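Local coordinates for protein DNA photolyase (PDB 4U63) that repairs cyclobutane pyrimidine dimers in DNA using light, carrying FAD as its flavin cofactor and a methenyltetrahydrofolate as antenna chromophore, at residues 216-224 with 353-361; 271-279 with 290-301. All coordinates share one frame; numbering follows the deposited sequence.

Contact 1 of 2, residues 216-224 with 353-361; sequences AKDFSDIWT and QLWQHGTMH. With MHF (5,10-methenyl-6,7,8-trihydrofolic acid), chain B.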
# COMPACT_ATOMS: atom_id res chain seq x y z
N ALA A 216 -17.36 4.68 3.24
CA ALA A 216 -16.65 3.41 3.23
C ALA A 216 -17.60 2.24 3.41
O ALA A 216 -17.16 1.14 3.75
CB ALA A 216 -15.60 3.41 4.33
N LYS A 217 -18.90 2.44 3.18
CA LYS A 217 -19.88 1.40 3.47
C LYS A 217 -19.66 0.11 2.68
O LYS A 217 -20.05 -0.96 3.16
CB LYS A 217 -21.31 1.89 3.28
CG LYS A 217 -21.68 2.30 1.87
CD LYS A 217 -23.10 2.85 1.84
CE LYS A 217 -23.43 3.47 0.50
NZ LYS A 217 -23.45 2.46 -0.59
N ASP A 218 -19.04 0.20 1.50
CA ASP A 218 -18.76 -1.01 0.70
C ASP A 218 -17.34 -1.56 0.90
O ASP A 218 -17.02 -2.61 0.35
CB ASP A 218 -19.04 -0.76 -0.78
CG ASP A 218 -20.53 -0.60 -1.07
OD1 ASP A 218 -21.37 -0.88 -0.18
OD2 ASP A 218 -20.86 -0.20 -2.20
N PHE A 219 -16.52 -0.88 1.69
CA PHE A 219 -15.17 -1.38 1.98
C PHE A 219 -15.23 -2.77 2.63
O PHE A 219 -14.44 -3.64 2.30
CB PHE A 219 -14.40 -0.43 2.91
CG PHE A 219 -13.82 0.78 2.23
CD1 PHE A 219 -14.35 1.30 1.04
CD2 PHE A 219 -12.74 1.42 2.82
CE1 PHE A 219 -13.79 2.42 0.46
CE2 PHE A 219 -12.18 2.55 2.24
CZ PHE A 219 -12.70 3.04 1.06
N SER A 220 -16.19 -2.96 3.54
CA SER A 220 -16.32 -4.24 4.25
C SER A 220 -16.73 -5.40 3.34
O SER A 220 -16.59 -6.56 3.74
CB SER A 220 -17.31 -4.12 5.41
OG SER A 220 -18.59 -3.74 4.96
N ASP A 221 -17.24 -5.11 2.14
CA ASP A 221 -17.56 -6.15 1.15
C ASP A 221 -16.29 -6.83 0.65
O ASP A 221 -16.32 -8.00 0.25
CB ASP A 221 -18.32 -5.57 -0.05
CG ASP A 221 -19.71 -5.06 0.30
OD1 ASP A 221 -20.26 -5.48 1.35
OD2 ASP A 221 -20.25 -4.25 -0.47
N ILE A 222 -15.19 -6.07 0.67
CA ILE A 222 -13.90 -6.52 0.19
C ILE A 222 -12.90 -6.80 1.31
O ILE A 222 -12.09 -7.72 1.20
CB ILE A 222 -13.27 -5.44 -0.72
CG1 ILE A 222 -14.28 -4.91 -1.75
CG2 ILE A 222 -12.01 -5.97 -1.40
CD1 ILE A 222 -14.87 -5.96 -2.67
N TRP A 223 -12.94 -6.00 2.37
CA TRP A 223 -11.86 -5.97 3.35
C TRP A 223 -12.26 -6.35 4.76
O TRP A 223 -13.35 -6.01 5.22
CB TRP A 223 -11.29 -4.55 3.40
CG TRP A 223 -10.79 -4.06 2.09
CD1 TRP A 223 -11.24 -2.98 1.39
CD2 TRP A 223 -9.73 -4.63 1.31
NE1 TRP A 223 -10.53 -2.85 0.22
CE2 TRP A 223 -9.59 -3.84 0.15
CE3 TRP A 223 -8.88 -5.73 1.49
CZ2 TRP A 223 -8.64 -4.13 -0.84
CZ3 TRP A 223 -7.94 -6.01 0.51
CH2 TRP A 223 -7.83 -5.21 -0.65
N THR A 224 -11.33 -7.02 5.44
CA THR A 224 -11.41 -7.32 6.88
C THR A 224 -10.05 -6.95 7.47
O THR A 224 -9.14 -7.79 7.52
CB THR A 224 -11.75 -8.80 7.13
OG1 THR A 224 -12.99 -9.10 6.49
CG2 THR A 224 -11.87 -9.13 8.61
N GLN A 353 -14.07 2.30 -9.06
CA GLN A 353 -13.66 1.18 -8.21
C GLN A 353 -12.91 1.69 -6.98
O GLN A 353 -13.19 1.27 -5.86
CB GLN A 353 -12.76 0.21 -8.98
CG GLN A 353 -12.25 -0.93 -8.11
CD GLN A 353 -11.32 -1.89 -8.82
OE1 GLN A 353 -10.54 -1.52 -9.71
NE2 GLN A 353 -11.39 -3.14 -8.41
N LEU A 354 -11.95 2.58 -7.21
CA LEU A 354 -11.17 3.19 -6.14
C LEU A 354 -12.06 3.89 -5.12
O LEU A 354 -11.92 3.68 -3.91
CB LEU A 354 -10.17 4.18 -6.75
CG LEU A 354 -9.29 5.02 -5.84
CD1 LEU A 354 -8.48 4.15 -4.89
CD2 LEU A 354 -8.38 5.89 -6.68
N TRP A 355 -12.98 4.72 -5.60
CA TRP A 355 -13.89 5.43 -4.72
C TRP A 355 -14.75 4.48 -3.88
O TRP A 355 -14.96 4.71 -2.69
CB TRP A 355 -14.79 6.37 -5.52
CG TRP A 355 -15.50 7.37 -4.70
CD1 TRP A 355 -16.85 7.46 -4.51
CD2 TRP A 355 -14.92 8.45 -3.97
NE1 TRP A 355 -17.14 8.52 -3.69
CE2 TRP A 355 -15.97 9.15 -3.35
CE3 TRP A 355 -13.60 8.90 -3.77
CZ2 TRP A 355 -15.75 10.28 -2.55
CZ3 TRP A 355 -13.39 10.02 -2.97
CH2 TRP A 355 -14.45 10.69 -2.37
N GLN A 356 -15.23 3.40 -4.50
CA GLN A 356 -16.15 2.47 -3.84
C GLN A 356 -15.48 1.50 -2.88
O GLN A 356 -16.01 1.24 -1.80
CB GLN A 356 -16.93 1.65 -4.88
CG GLN A 356 -18.07 0.84 -4.27
CD GLN A 356 -18.80 -0.02 -5.29
OE1 GLN A 356 -18.47 -0.03 -6.47
NE2 GLN A 356 -19.81 -0.75 -4.81
N HIS A 357 -14.34 0.94 -3.28
CA HIS A 357 -13.69 -0.15 -2.54
C HIS A 357 -12.31 0.16 -1.94
O HIS A 357 -11.73 -0.69 -1.25
CB HIS A 357 -13.56 -1.37 -3.46
CG HIS A 357 -14.88 -1.97 -3.85
ND1 HIS A 357 -15.11 -2.51 -5.09
CD2 HIS A 357 -16.03 -2.12 -3.15
CE1 HIS A 357 -16.34 -2.97 -5.15
NE2 HIS A 357 -16.93 -2.74 -3.98
N GLY A 358 -11.79 1.35 -2.19
CA GLY A 358 -10.50 1.73 -1.64
C GLY A 358 -9.32 1.04 -2.28
O GLY A 358 -8.24 0.99 -1.69
N THR A 359 -9.51 0.52 -3.49
CA THR A 359 -8.44 -0.13 -4.21
C THR A 359 -8.72 -0.08 -5.70
O THR A 359 -9.82 0.26 -6.12
CB THR A 359 -8.24 -1.59 -3.75
OG1 THR A 359 -7.00 -2.09 -4.25
CG2 THR A 359 -9.40 -2.49 -4.19
N MET A 360 -7.73 -0.45 -6.50
CA MET A 360 -7.88 -0.48 -7.94
C MET A 360 -6.99 -1.56 -8.50
O MET A 360 -5.86 -1.76 -8.02
CB MET A 360 -7.53 0.88 -8.55
CG MET A 360 -7.92 1.04 -10.01
SD MET A 360 -7.29 2.53 -10.80
CE MET A 360 -7.79 3.79 -9.61
N HIS A 361 -7.49 -2.28 -9.51
CA HIS A 361 -6.67 -3.30 -10.18
C HIS A 361 -5.39 -2.66 -10.72
O HIS A 361 -5.44 -1.56 -11.27
CB HIS A 361 -7.47 -3.93 -11.31
CG HIS A 361 -6.80 -5.11 -11.92
ND1 HIS A 361 -5.89 -4.99 -12.95
CD2 HIS A 361 -6.89 -6.43 -11.66
CE1 HIS A 361 -5.46 -6.18 -13.30
NE2 HIS A 361 -6.05 -7.08 -12.53
N1 MHF B . -11.37 6.97 -0.20
C2 MHF B . -12.15 6.15 -0.91
NA2 MHF B . -11.60 5.04 -1.42
N3 MHF B . -13.49 6.40 -1.11
C4 MHF B . -14.07 7.51 -0.62
O4 MHF B . -15.27 7.76 -0.80
C4A MHF B . -13.23 8.43 0.16
N5 MHF B . -13.66 9.63 0.69
C6 MHF B . -12.73 10.70 1.06
C7 MHF B . -11.60 10.02 1.86
N8 MHF B . -11.03 8.92 1.08
C8A MHF B . -11.81 8.10 0.34
C9 MHF B . -13.60 11.72 1.81
N10 MHF B . -14.94 11.10 1.88
C11 MHF B . -15.00 10.11 0.82
C12 MHF B . -18.43 13.47 2.28
C13 MHF B . -18.32 12.60 1.18
C14 MHF B . -17.19 11.82 1.02
C15 MHF B . -16.12 11.90 1.94
C16 MHF B . -16.24 12.74 3.04
C17 MHF B . -17.38 13.52 3.21
C MHF B . -19.66 14.31 2.50
O MHF B . -19.75 14.88 3.58
N MHF B . -20.63 14.35 1.58
CA MHF B . -21.92 14.99 1.76
CB MHF B . -22.11 16.20 0.84
CG MHF B . -20.82 16.94 0.53
CD MHF B . -19.94 16.29 -0.52
OE1 MHF B . -20.37 15.33 -1.19
OE2 MHF B . -18.79 16.75 -0.70
CT MHF B . -23.01 13.98 1.50
O1 MHF B . -23.70 13.58 2.46
O2 MHF B . -23.21 13.57 0.33
O HOH W 1 -17.81 2.35 -0.01
O HOH W 2 -19.32 -3.87 -3.03
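With CG anti to its own carbonyl carbon (chi1 -66°), the imidazole of H357 swings back from a CB that points away from 216-224 and offers a face to I222. There the same kind of turn in I222 (chi1 -47°) lays CG1 over the ring, 3.8 Å from the H357 centroid, a CH-pi contact in which the two side chains cross at about a right angle; CG of Q356 lies against the opposite face. Q356 itself runs out extended, and its NE2 donates to OD2 of D218 at 2.9 Å. The carboxylate is met on its anti side, somewhat out of plane, with carboxylate and amide planes 51° apart. Two waters bridge the same side of the contact: one molecule accepts from the D218 N and donates to the Q356 O, and another joins D221 OD2 to H357 NE2.

Deeper in, the end of helix 345-357 becomes an antenna site. The helix ends at H357, and G358, with positive phi, turns the chain away; the carbonyl of H357 left at this end receives the indole N-H: W223 NE1 to H357 O is 2.9 Å, in the indole plane and nearly along the C=O axis. F219 brings its CD1 edge to 3.3 Å from the Q356 O, while the H357 O sits over one face of the same ring. Its far rim reaches the folate, F219 CZ lying 3.4 Å from MHF NA2. MHF NA2 also donates to the L354 O at 2.9 Å, and the W355 indole takes the pterin carbonyl O4 over its face. T390 and D389 supply further backbone oxygens to the chromophore, and W72 meets F219 edge-to-face from helix 68-87.

Contact 2 of 2, residues 271-279 with 290-301; sequences PAAVWHATK and ISRFRKEIVWRE. With FAD (flavin-adenine dinucleotide), chain C; SO4 (sulfate ion), chain I; SO4 (sulfate ion), chain F; SO4 (sulfate ion), chain G.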
# COMPACT_ATOMS: atom_id res chain seq x y z
N PRO A 271 6.19 -10.05 4.65
CA PRO A 271 6.44 -10.61 3.33
C PRO A 271 7.11 -12.00 3.42
O PRO A 271 6.93 -12.82 2.53
CB PRO A 271 7.37 -9.57 2.67
CG PRO A 271 8.01 -8.88 3.83
CD PRO A 271 6.91 -8.77 4.83
N ALA A 272 7.85 -12.27 4.50
CA ALA A 272 8.44 -13.61 4.69
C ALA A 272 7.37 -14.67 4.86
O ALA A 272 7.51 -15.76 4.34
CB ALA A 272 9.40 -13.65 5.87
N ALA A 273 6.29 -14.34 5.58
CA ALA A 273 5.17 -15.27 5.75
C ALA A 273 4.48 -15.55 4.41
O ALA A 273 4.18 -16.70 4.09
CB ALA A 273 4.16 -14.74 6.76
N VAL A 274 4.26 -14.50 3.63
CA VAL A 274 3.68 -14.64 2.29
C VAL A 274 4.58 -15.53 1.41
O VAL A 274 4.11 -16.47 0.77
CB VAL A 274 3.45 -13.27 1.63
CG1 VAL A 274 2.92 -13.44 0.20
CG2 VAL A 274 2.49 -12.43 2.45
N TRP A 275 5.87 -15.23 1.38
CA TRP A 275 6.83 -16.03 0.59
C TRP A 275 6.84 -17.51 1.01
O TRP A 275 6.75 -18.42 0.16
CB TRP A 275 8.24 -15.43 0.72
CG TRP A 275 9.26 -16.05 -0.20
CD1 TRP A 275 9.82 -17.30 -0.09
CD2 TRP A 275 9.84 -15.46 -1.36
NE1 TRP A 275 10.70 -17.52 -1.12
CE2 TRP A 275 10.73 -16.41 -1.91
CE3 TRP A 275 9.69 -14.22 -2.00
CZ2 TRP A 275 11.47 -16.15 -3.07
CZ3 TRP A 275 10.43 -13.96 -3.15
CH2 TRP A 275 11.31 -14.93 -3.67
N HIS A 276 6.94 -17.75 2.32
CA HIS A 276 7.00 -19.13 2.83
C HIS A 276 5.72 -19.92 2.50
O HIS A 276 5.77 -21.12 2.27
CB HIS A 276 7.26 -19.12 4.34
CG HIS A 276 7.53 -20.47 4.91
ND1 HIS A 276 6.54 -21.25 5.48
CD2 HIS A 276 8.67 -21.19 5.01
CE1 HIS A 276 7.07 -22.38 5.91
NE2 HIS A 276 8.36 -22.38 5.63
N ALA A 277 4.59 -19.22 2.44
CA ALA A 277 3.32 -19.84 2.07
C ALA A 277 3.28 -20.36 0.62
O ALA A 277 2.41 -21.16 0.28
CB ALA A 277 2.17 -18.86 2.29
N THR A 278 4.21 -19.89 -0.22
CA THR A 278 4.31 -20.35 -1.61
C THR A 278 5.25 -21.54 -1.78
O THR A 278 5.41 -22.05 -2.88
CB THR A 278 4.78 -19.23 -2.56
OG1 THR A 278 6.15 -18.90 -2.30
CG2 THR A 278 3.89 -18.02 -2.43
N LYS A 279 5.86 -21.98 -0.68
CA LYS A 279 6.76 -23.12 -0.71
C LYS A 279 5.98 -24.41 -0.58
O LYS A 279 4.93 -24.45 0.04
CB LYS A 279 7.78 -23.03 0.43
CG LYS A 279 8.77 -21.89 0.27
CD LYS A 279 9.72 -21.79 1.46
CE LYS A 279 10.63 -23.01 1.59
NZ LYS A 279 11.47 -23.22 0.38
N ILE A 290 3.83 -19.31 -9.15
CA ILE A 290 4.56 -19.00 -7.93
C ILE A 290 5.66 -17.97 -8.21
O ILE A 290 5.81 -17.00 -7.45
CB ILE A 290 5.16 -20.27 -7.31
CG1 ILE A 290 4.00 -21.15 -6.76
CG2 ILE A 290 6.15 -19.94 -6.21
CD1 ILE A 290 4.39 -22.56 -6.43
N SER A 291 6.41 -18.18 -9.29
CA SER A 291 7.49 -17.25 -9.67
C SER A 291 6.93 -15.85 -9.91
O SER A 291 7.48 -14.87 -9.40
CB SER A 291 8.22 -17.74 -10.91
OG SER A 291 9.28 -16.87 -11.23
N ARG A 292 5.85 -15.76 -10.67
CA ARG A 292 5.22 -14.46 -10.96
C ARG A 292 4.71 -13.75 -9.70
O ARG A 292 4.92 -12.55 -9.53
CB ARG A 292 4.07 -14.60 -11.97
CG ARG A 292 3.48 -13.27 -12.44
CD ARG A 292 4.55 -12.37 -13.09
NE ARG A 292 5.13 -13.04 -14.26
CZ ARG A 292 6.08 -12.52 -15.05
NH1 ARG A 292 6.60 -11.32 -14.81
NH2 ARG A 292 6.52 -13.23 -16.09
N PHE A 293 4.06 -14.50 -8.82
CA PHE A 293 3.59 -13.92 -7.56
C PHE A 293 4.77 -13.42 -6.71
O PHE A 293 4.73 -12.32 -6.15
CB PHE A 293 2.74 -14.94 -6.79
CG PHE A 293 2.19 -14.41 -5.51
CD1 PHE A 293 1.32 -13.33 -5.52
CD2 PHE A 293 2.56 -14.97 -4.29
CE1 PHE A 293 0.82 -12.82 -4.34
CE2 PHE A 293 2.06 -14.46 -3.11
CZ PHE A 293 1.18 -13.39 -3.14
N ARG A 294 5.81 -14.24 -6.61
CA ARG A 294 7.04 -13.83 -5.90
C ARG A 294 7.65 -12.56 -6.50
O ARG A 294 8.08 -11.67 -5.76
CB ARG A 294 8.06 -14.96 -5.90
CG ARG A 294 7.71 -16.06 -4.93
CD ARG A 294 8.59 -17.28 -5.12
NE ARG A 294 8.28 -18.32 -4.16
CZ ARG A 294 8.96 -19.46 -4.02
NH1 ARG A 294 10.03 -19.72 -4.76
NH2 ARG A 294 8.57 -20.35 -3.10
N LYS A 295 7.66 -12.45 -7.83
CA LYS A 295 8.15 -11.21 -8.47
C LYS A 295 7.38 -9.99 -7.99
O LYS A 295 7.97 -8.95 -7.76
CB LYS A 295 8.08 -11.30 -10.00
CG LYS A 295 9.21 -12.13 -10.59
CD LYS A 295 9.15 -12.17 -12.11
CE LYS A 295 10.34 -12.92 -12.68
NZ LYS A 295 10.20 -13.12 -14.14
N GLU A 296 6.06 -10.12 -7.83
CA GLU A 296 5.24 -8.98 -7.38
C GLU A 296 5.57 -8.57 -5.95
O GLU A 296 5.66 -7.38 -5.64
CB GLU A 296 3.75 -9.27 -7.56
CG GLU A 296 3.35 -9.53 -9.01
CD GLU A 296 3.88 -8.50 -9.99
OE1 GLU A 296 3.73 -7.29 -9.72
OE2 GLU A 296 4.43 -8.91 -11.02
N ILE A 297 5.78 -9.56 -5.08
CA ILE A 297 6.28 -9.30 -3.72
C ILE A 297 7.62 -8.53 -3.79
O ILE A 297 7.85 -7.60 -3.02
CB ILE A 297 6.45 -10.62 -2.93
CG1 ILE A 297 5.10 -11.33 -2.72
CG2 ILE A 297 7.13 -10.39 -1.58
CD1 ILE A 297 4.10 -10.53 -1.92
N VAL A 298 8.48 -8.93 -4.72
CA VAL A 298 9.78 -8.29 -4.89
C VAL A 298 9.66 -6.89 -5.52
O VAL A 298 10.52 -6.04 -5.29
CB VAL A 298 10.75 -9.23 -5.64
CG1 VAL A 298 12.05 -8.54 -6.01
CG2 VAL A 298 11.04 -10.45 -4.76
N TRP A 299 8.61 -6.63 -6.31
CA TRP A 299 8.35 -5.24 -6.75
C TRP A 299 8.12 -4.30 -5.55
O TRP A 299 8.60 -3.18 -5.56
CB TRP A 299 7.18 -5.13 -7.74
CG TRP A 299 7.59 -5.40 -9.16
CD1 TRP A 299 7.42 -6.55 -9.85
CD2 TRP A 299 8.27 -4.50 -10.05
NE1 TRP A 299 7.92 -6.43 -11.12
CE2 TRP A 299 8.46 -5.18 -11.27
CE3 TRP A 299 8.73 -3.17 -9.94
CZ2 TRP A 299 9.09 -4.59 -12.37
CZ3 TRP A 299 9.36 -2.59 -11.05
CH2 TRP A 299 9.53 -3.31 -12.24
N ARG A 300 7.43 -4.77 -4.53
CA ARG A 300 7.29 -4.00 -3.28
C ARG A 300 8.67 -3.72 -2.66
O ARG A 300 8.99 -2.58 -2.30
CB ARG A 300 6.36 -4.71 -2.28
CG ARG A 300 6.30 -4.09 -0.89
CD ARG A 300 5.22 -4.74 -0.03
NE ARG A 300 5.25 -4.26 1.35
CZ ARG A 300 6.03 -4.72 2.33
NH1 ARG A 300 6.89 -5.73 2.12
NH2 ARG A 300 5.95 -4.19 3.54
N GLU A 301 9.50 -4.77 -2.58
CA GLU A 301 10.88 -4.63 -2.09
C GLU A 301 11.64 -3.57 -2.87
O GLU A 301 12.33 -2.72 -2.29
CB GLU A 301 11.62 -5.96 -2.20
CG GLU A 301 11.04 -7.07 -1.34
CD GLU A 301 11.28 -6.88 0.14
OE1 GLU A 301 12.40 -6.44 0.54
OE2 GLU A 301 10.35 -7.17 0.92
PA FAD C . -0.93 -9.02 -6.16
O1A FAD C . -0.93 -9.11 -7.66
O2A FAD C . -1.60 -10.10 -5.38
O5B FAD C . 0.60 -8.81 -5.72
C5B FAD C . 1.08 -9.21 -4.43
C4B FAD C . 1.77 -8.07 -3.71
O4B FAD C . 2.90 -7.59 -4.45
C3B FAD C . 0.89 -6.86 -3.50
O3B FAD C . -0.01 -7.03 -2.39
C2B FAD C . 1.91 -5.76 -3.31
O2B FAD C . 2.40 -5.73 -1.97
C1B FAD C . 3.02 -6.18 -4.24
N9A FAD C . 2.98 -5.53 -5.57
C8A FAD C . 2.36 -6.01 -6.66
N7A FAD C . 2.54 -5.19 -7.72
C5A FAD C . 3.31 -4.16 -7.31
C6A FAD C . 3.85 -2.96 -7.93
N6A FAD C . 3.61 -2.70 -9.24
N1A FAD C . 4.59 -2.13 -7.15
C2A FAD C . 4.82 -2.39 -5.85
N3A FAD C . 4.34 -3.49 -5.22
C4A FAD C . 3.59 -4.39 -5.89
N1 FAD C . 0.88 -0.81 -4.30
C2 FAD C . 0.81 -0.62 -2.97
O2 FAD C . 1.00 -1.61 -2.23
N3 FAD C . 0.55 0.60 -2.43
C4 FAD C . 0.35 1.70 -3.20
O4 FAD C . 0.13 2.83 -2.70
C4X FAD C . 0.40 1.56 -4.67
N5 FAD C . 0.19 2.60 -5.53
C5X FAD C . 0.27 2.42 -6.88
C6 FAD C . 0.08 3.48 -7.76
C7 FAD C . 0.15 3.30 -9.14
C7M FAD C . -0.06 4.46 -10.08
C8 FAD C . 0.43 1.96 -9.70
C8M FAD C . 0.52 1.71 -11.19
C9 FAD C . 0.61 0.91 -8.84
C9A FAD C . 0.55 1.06 -7.45
N10 FAD C . 0.74 -0.04 -6.56
C10 FAD C . 0.68 0.19 -5.18
C1' FAD C . 1.09 -1.38 -7.04
C2' FAD C . -0.00 -2.39 -7.33
O2' FAD C . -0.95 -1.82 -8.24
C3' FAD C . -0.67 -2.89 -6.07
O3' FAD C . 0.29 -3.39 -5.14
C4' FAD C . -1.67 -3.99 -6.43
O4' FAD C . -2.75 -3.41 -7.17
C5' FAD C . -2.19 -4.63 -5.17
O5' FAD C . -3.14 -5.67 -5.45
P FAD C . -2.83 -7.16 -4.93
O1P FAD C . -4.00 -8.02 -5.28
O2P FAD C . -2.45 -7.14 -3.48
O3P FAD C . -1.55 -7.56 -5.81
S SO4 I . 10.11 -24.12 -3.07
O1 SO4 I . 9.03 -25.07 -2.74
O2 SO4 I . 11.08 -24.08 -1.96
O3 SO4 I . 9.56 -22.77 -3.29
O4 SO4 I . 10.81 -24.57 -4.29
S SO4 F . 9.18 -11.31 -17.54
O1 SO4 F . 8.54 -10.01 -17.82
O2 SO4 F . 9.38 -11.46 -16.09
O3 SO4 F . 10.49 -11.38 -18.23
O4 SO4 F . 8.31 -12.39 -18.04
S SO4 G . 13.86 -13.56 -14.85
O1 SO4 G . 15.04 -13.45 -13.97
O2 SO4 G . 12.97 -14.64 -14.36
O3 SO4 G . 13.12 -12.28 -14.85
O4 SO4 G . 14.32 -13.87 -16.23
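Helices 271-276 and 290-301 run antiparallel, their axes 10.7 Å apart at closest approach and 171° between their directions, with P271 facing I297, W275 facing R294 and T278 facing I290. They form a helical hairpin in the FAD-binding part of the photolyase, a packing in which one long side chain does much of the joining. R294 extends from CG to NE across the indole of W275: CG stands 3.8 Å from the centroid of the six-membered ring, almost on its normal, and the guanidinium then lies flat above the indole, planes 12° apart, as an off-centre cation-pi pair. CG2 of I290 packs on the opposite face of that guanidinium. W275 comes within reach because its CG is anti to the backbone N (chi1 -172°), which also carries CZ3 to 3.9 Å from V298 CG2.

Closer to the flavin nucleotide the packing is apolar. V274 CG1 touches F293 CE2 at 3.6 Å and also I297 CD1, while T278 CG2 meets the F293 ring at its edge. F293 and I297 in turn reach the FAD, whose adenosine ribose carbon C5B lies near F293 CE1, so helix 271-276 backs the residues that line the cofactor pocket. At the other end of the interface the ring of P271 leans on R300, whose NH1 is hydrogen-bonded to Q149 O.

The guanidinium of R294 is fixed in rotation from its edge. NE and NH2 of R294 both donate to T278 OG1, each at 2.9 Å and in the guanidinium plane, and OG1 in turn donates a hydrogen bond to the W275 O. A sulfate, probably from the crystallisation liquor, extends the chain of bonds: R294 NH2 donates to its O3 at 2.6 Å.

Both segments of contact 2 fall between the two segments of contact 1 along the chain: 216-224 comes first, then 271-279 and 290-301, and 353-361 last. Their centres lie about 24 Å apart, and their nearest atoms are separated by about 10 Å, so the two do not touch. They use different helices, 219-222 and 345-357 in contact 1, 271-276 and 287-309 in contact 2, yet each adjoins a chromophore: contact 1 lines the folate site and, through M360, reaches the FAD; contact 2 borders the adenosine side of that FAD through helix 287-309. Flavin and antenna are thus held in one largely helical framework, consistent with energy transfer between them.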